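PDB 4O5P: DUF2235 domain-containing protein from Pseudomonas aeruginosa, which probably hydrolyses membrane phospholipids as Tle1, an effector delivered by the type VI secretion system. Local coordinates for residues G120-D125 against R522-A527; Q510-A515 against V548-G553. All blocks are in the same frame, centred on the assembly; numbering follows the deposited sequence.

Interaction 1 of 2, residues G120-D125 against R522-A527; sequences GTVFPD and REYAAA
Y524 reaches from its helix to V122 and P124, and the hydroxyl end of its ring does most of the touching. The CG1 methyl of V122 lies 3.9 Å from Y524 CE2 and equally near Y524 OH, meeting the ring obliquely. On the proline side, P124 CG comes to 3.8 Å from Y524 OH, the pyrrolidine ring crossing the tyrosine at about a right angle. Two aliphatic carbons, V122 CG1 and P124 CG, thus lie close to the hydroxyl, in mainly van der Waals contact. The CB bond of Y524 points at the loop, and with CG anti to the backbone N (chi1 177°) the ring carries on toward it. The backbones stay well apart, V122 CA and A525 CA being nearest at 9.6 Å. F123's CB points away from the helix, and its ring packs edge-to-face with W148, whose NE1 also hydrogen-bonds D125 OD2. Backbone hydrogen bonds join V122 to E563 and G120 to S132. Only 99 Å² is buried between the segments. The contact is a slight helix-to-loop one, in which helix 507-528 of the C-terminal region rests a single aromatic on the loop following strand 111-116, a member of the central sheet of an alpha/beta-hydrolase-like fold.

Interaction 2 of 2, residues Q510-A515 against V548-G553; sequences QKAWEA and VALIGG
W513 presents one face of its indole to I551, whose CD1 methyl sits over the five-membered ring, 3.4 Å from the centroid and 13° off the ring normal, in a CH-pi contact. The second branch of the isoleucine reaches the benzo part, with I551 CG2 modelled 3.2 Å from W513 CZ2. The first torsion of I551 is nearly eclipsed (chi1 -4°), so that short approach and the exact methyl positions are doubtful. Beside this pair, A512 CB meets L550 CB at 3.9 Å, and L550 CD1 lies 4.0 Å from the same A512 CB; the 6.6 Å separation of A512 CA and L550 CA is consistent with the small alanine side chain at this point. I551 is the first residue beyond helix 538-550 to leave helical angles, so the contact engages the end of that helix, whose L550 O accepts a hydrogen bond from Q509 NE2. The indole also meets the F566 ring, their planes about 15° apart, and M505 touches it as well. Between the two segments, the CH-pi contact, with its methyl near the ring normal, is weakly directional, and the rest of the attraction is van der Waals.

Overall arrangement
From the N terminus, the chain first lays down residues 120-125, in the loop between strand 111-116 and helix 139-162. Interaction 1 closes when helix 507-528 reaches that loop with residues 522-527, after 396 intervening residues. Before that, the same helix has supplied residues 510-515, which interaction 2 joins to the end of helix 538-550 across just 32 intervening residues. The segments alternate along the sequence, so the long closure and the short one cross. Helix 507-528 is their shared element: it is tied locally to its successor helix and distantly to a loop beside the central sheet. The contact centres lie about 21 Å apart, on the same side of the chain's centre.

Interaction 1 of 2, residues G120-D125 against R522-A527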
loop_
_atom_site.group_PDB
_atom_site.type_symbol
_atom_site.label_atom_id
_atom_site.label_comp_id
_atom_site.label_asym_id
_atom_site.label_seq_id
_atom_site.Cartn_x
_atom_site.Cartn_y
_atom_site.Cartn_z
ATOM N N GLY A 120 7.231 0.728 7.271
ATOM C CA GLY A 120 7.744 -0.457 7.939
ATOM C C GLY A 120 9.224 -0.662 7.683
ATOM O O GLY A 120 9.845 -1.587 8.224
ATOM N N THR A 121 9.782 0.190 6.829
ATOM C CA THR A 121 11.207 0.175 6.567
ATOM C C THR A 121 11.823 1.506 6.963
ATOM O O THR A 121 11.135 2.536 7.024
ATOM C CB THR A 121 11.527 -0.134 5.094
ATOM O OG1 THR A 121 11.243 1.012 4.287
ATOM C CG2 THR A 121 10.708 -1.326 4.609
ATOM N N VAL A 122 13.119 1.480 7.251
ATOM C CA VAL A 122 13.829 2.664 7.712
ATOM C C VAL A 122 13.846 3.801 6.659
ATOM O O VAL A 122 14.054 3.558 5.455
ATOM C CB VAL A 122 15.256 2.275 8.153
ATOM C CG1 VAL A 122 16.137 3.480 8.271
ATOM C CG2 VAL A 122 15.208 1.497 9.481
ATOM N N PHE A 123 13.603 5.027 7.125
ATOM C CA PHE A 123 13.611 6.215 6.282
ATOM C C PHE A 123 14.250 7.355 7.072
ATOM O O PHE A 123 13.566 8.036 7.847
ATOM C CB PHE A 123 12.183 6.610 5.894
ATOM C CG PHE A 123 12.104 7.550 4.706
ATOM C CD1 PHE A 123 13.256 7.951 4.034
ATOM C CD2 PHE A 123 10.877 8.044 4.277
ATOM C CE1 PHE A 123 13.184 8.814 2.947
ATOM C CE2 PHE A 123 10.799 8.909 3.190
ATOM C CZ PHE A 123 11.960 9.299 2.532
ATOM N N PRO A 124 15.563 7.551 6.888
ATOM C CA PRO A 124 16.324 8.545 7.667
ATOM C C PRO A 124 15.781 9.957 7.482
ATOM O O PRO A 124 15.749 10.708 8.450
ATOM C CB PRO A 124 17.737 8.437 7.085
ATOM C CG PRO A 124 17.811 7.030 6.530
ATOM C CD PRO A 124 16.427 6.751 5.998
ATOM N N ASP A 125 15.324 10.282 6.273
ATOM C CA ASP A 125 14.842 11.624 5.943
ATOM C C ASP A 125 13.657 12.085 6.795
ATOM O O ASP A 125 13.413 13.290 6.932
ATOM C CB ASP A 125 14.465 11.721 4.453
ATOM C CG ASP A 125 15.653 11.517 3.529
ATOM O OD1 ASP A 125 16.572 10.747 3.897
ATOM O OD2 ASP A 125 15.663 12.118 2.425
ATOM N N ARG A 522 19.390 -2.047 16.918
ATOM C CA ARG A 522 19.385 -1.169 18.086
ATOM C C ARG A 522 20.592 -0.218 18.084
ATOM O O ARG A 522 20.475 0.955 18.474
ATOM C CB ARG A 522 19.327 -1.989 19.379
ATOM C CG ARG A 522 17.997 -2.701 19.617
ATOM C CD ARG A 522 18.126 -3.758 20.713
ATOM N NE ARG A 522 16.896 -4.532 20.874
ATOM C CZ ARG A 522 16.068 -4.424 21.911
ATOM N NH1 ARG A 522 16.338 -3.581 22.902
ATOM N NH2 ARG A 522 14.970 -5.170 21.961
ATOM N N GLU A 523 21.744 -0.717 17.628
ATOM C CA GLU A 523 22.930 0.128 17.475
ATOM C C GLU A 523 22.638 1.268 16.513
ATOM O O GLU A 523 22.924 2.435 16.807
ATOM C CB GLU A 523 24.114 -0.677 16.931
ATOM C CG GLU A 523 24.862 -1.528 17.958
ATOM C CD GLU A 523 25.875 -2.468 17.305
ATOM O OE1 GLU A 523 26.284 -2.209 16.149
ATOM O OE2 GLU A 523 26.255 -3.469 17.949
ATOM N N TYR A 524 22.083 0.919 15.355
ATOM C CA TYR A 524 21.760 1.921 14.342
ATOM C C TYR A 524 20.815 2.985 14.873
ATOM O O TYR A 524 21.038 4.185 14.684
ATOM C CB TYR A 524 21.128 1.257 13.118
ATOM C CG TYR A 524 20.700 2.249 12.060
ATOM C CD1 TYR A 524 21.640 2.863 11.250
ATOM C CD2 TYR A 524 19.357 2.561 11.863
ATOM C CE1 TYR A 524 21.269 3.763 10.286
ATOM C CE2 TYR A 524 18.973 3.467 10.896
ATOM C CZ TYR A 524 19.941 4.061 10.109
ATOM O OH TYR A 524 19.591 4.966 9.142
ATOM N N ALA A 525 19.749 2.539 15.532
ATOM C CA ALA A 525 18.707 3.453 15.986
ATOM C C ALA A 525 19.223 4.384 17.086
ATOM O O ALA A 525 19.051 5.606 17.007
ATOM C CB ALA A 525 17.486 2.676 16.455
ATOM N N ALA A 526 19.861 3.804 18.105
ATOM C CA ALA A 526 20.431 4.596 19.191
ATOM C C ALA A 526 21.488 5.584 18.681
ATOM O O ALA A 526 21.574 6.724 19.159
ATOM C CB ALA A 526 21.006 3.683 20.267
ATOM N N ALA A 527 22.291 5.158 17.706
ATOM C CA ALA A 527 23.268 6.065 17.117
ATOM C C ALA A 527 22.570 7.235 16.429
ATOM O O ALA A 527 22.643 8.375 16.903
ATOM C CB ALA A 527 24.157 5.332 16.140
#

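Interaction 2 of 2, residues Q510-A515 against V548-G553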
loop_
_atom_site.group_PDB
_atom_site.type_symbol
_atom_site.label_atom_id
_atom_site.label_comp_id
_atom_site.label_asym_id
_atom_site.label_seq_id
_atom_site.Cartn_x
_atom_site.Cartn_y
_atom_site.Cartn_z
ATOM N N GLN A 510 18.745 -19.274 11.698
ATOM C CA GLN A 510 17.576 -18.428 11.888
ATOM C C GLN A 510 17.713 -17.584 13.159
ATOM O O GLN A 510 17.627 -16.342 13.117
ATOM C CB GLN A 510 16.351 -19.331 11.956
ATOM C CG GLN A 510 15.013 -18.632 12.050
ATOM C CD GLN A 510 13.864 -19.591 11.804
ATOM O OE1 GLN A 510 14.021 -20.605 11.117
ATOM N NE2 GLN A 510 12.703 -19.284 12.373
ATOM N N LYS A 511 17.948 -18.265 14.280
ATOM C CA LYS A 511 18.159 -17.598 15.564
ATOM C C LYS A 511 19.359 -16.664 15.512
ATOM O O LYS A 511 19.308 -15.539 16.023
ATOM C CB LYS A 511 18.365 -18.640 16.669
ATOM C CG LYS A 511 17.125 -18.960 17.476
ATOM C CD LYS A 511 16.108 -19.758 16.679
ATOM C CE LYS A 511 15.081 -20.402 17.612
ATOM N NZ LYS A 511 14.234 -21.433 16.932
ATOM N N ALA A 512 20.436 -17.128 14.880
ATOM C CA ALA A 512 21.647 -16.326 14.731
ATOM C C ALA A 512 21.379 -15.006 13.998
ATOM O O ALA A 512 21.519 -13.929 14.579
ATOM C CB ALA A 512 22.727 -17.125 14.013
ATOM N N TRP A 513 21.008 -15.103 12.723
ATOM C CA TRP A 513 20.647 -13.930 11.927
ATOM C C TRP A 513 19.714 -13.001 12.692
ATOM O O TRP A 513 19.927 -11.785 12.712
ATOM C CB TRP A 513 19.978 -14.335 10.602
ATOM C CG TRP A 513 20.927 -14.756 9.506
ATOM C CD1 TRP A 513 21.061 -16.011 8.971
ATOM C CD2 TRP A 513 21.856 -13.922 8.803
ATOM N NE1 TRP A 513 22.019 -16.003 7.985
ATOM C CE2 TRP A 513 22.522 -14.733 7.864
ATOM C CE3 TRP A 513 22.194 -12.566 8.878
ATOM C CZ2 TRP A 513 23.499 -14.231 7.008
ATOM C CZ3 TRP A 513 23.172 -12.076 8.036
ATOM C CH2 TRP A 513 23.816 -12.907 7.118
ATOM N N GLU A 514 18.685 -13.558 13.322
ATOM C CA GLU A 514 17.773 -12.708 14.092
ATOM C C GLU A 514 18.462 -11.923 15.226
ATOM O O GLU A 514 18.311 -10.699 15.317
ATOM C CB GLU A 514 16.569 -13.498 14.607
ATOM C CG GLU A 514 15.701 -12.739 15.612
ATOM C CD GLU A 514 15.218 -11.377 15.123
ATOM O OE1 GLU A 514 15.084 -11.161 13.899
ATOM O OE2 GLU A 514 14.961 -10.505 15.979
ATOM N N ALA A 515 19.235 -12.604 16.070
ATOM C CA ALA A 515 19.869 -11.912 17.191
ATOM C C ALA A 515 20.914 -10.876 16.733
ATOM O O ALA A 515 21.029 -9.781 17.332
ATOM C CB ALA A 515 20.457 -12.915 18.184
ATOM N N VAL A 548 27.935 -14.871 14.627
ATOM C CA VAL A 548 28.800 -14.484 13.523
ATOM C C VAL A 548 29.505 -15.710 12.964
ATOM O O VAL A 548 29.857 -15.749 11.789
ATOM C CB VAL A 548 29.823 -13.425 13.977
ATOM C CG1 VAL A 548 30.803 -13.084 12.864
ATOM C CG2 VAL A 548 29.102 -12.180 14.440
ATOM N N ALA A 549 29.696 -16.723 13.805
ATOM C CA ALA A 549 30.296 -17.966 13.340
ATOM C C ALA A 549 29.275 -18.842 12.615
ATOM O O ALA A 549 29.605 -19.501 11.628
ATOM C CB ALA A 549 30.942 -18.722 14.505
ATOM N N LEU A 550 28.039 -18.844 13.106
ATOM C CA LEU A 550 26.967 -19.629 12.501
ATOM C C LEU A 550 26.651 -19.190 11.061
ATOM O O LEU A 550 26.119 -19.967 10.276
ATOM C CB LEU A 550 25.718 -19.628 13.389
ATOM C CG LEU A 550 25.876 -20.388 14.715
ATOM C CD1 LEU A 550 24.822 -19.994 15.745
ATOM C CD2 LEU A 550 25.877 -21.901 14.485
ATOM N N ILE A 551 26.974 -17.950 10.715
ATOM C CA ILE A 551 27.179 -17.631 9.307
ATOM C C ILE A 551 28.678 -17.640 9.065
ATOM O O ILE A 551 29.447 -17.449 9.993
ATOM C CB ILE A 551 26.662 -16.257 8.902
ATOM C CG1 ILE A 551 25.942 -15.544 10.065
ATOM C CG2 ILE A 551 25.837 -16.401 7.629
ATOM C CD1 ILE A 551 24.518 -16.011 10.310
ATOM N N GLY A 552 29.111 -17.826 7.828
ATOM C CA GLY A 552 30.534 -17.965 7.570
ATOM C C GLY A 552 31.407 -16.754 7.834
ATOM O O GLY A 552 32.229 -16.388 6.989
ATOM N N GLY A 553 31.245 -16.129 9.000
ATOM C CA GLY A 553 32.157 -15.077 9.419
ATOM C C GLY A 553 31.730 -13.637 9.174
ATOM O O GLY A 553 30.642 -13.369 8.664
#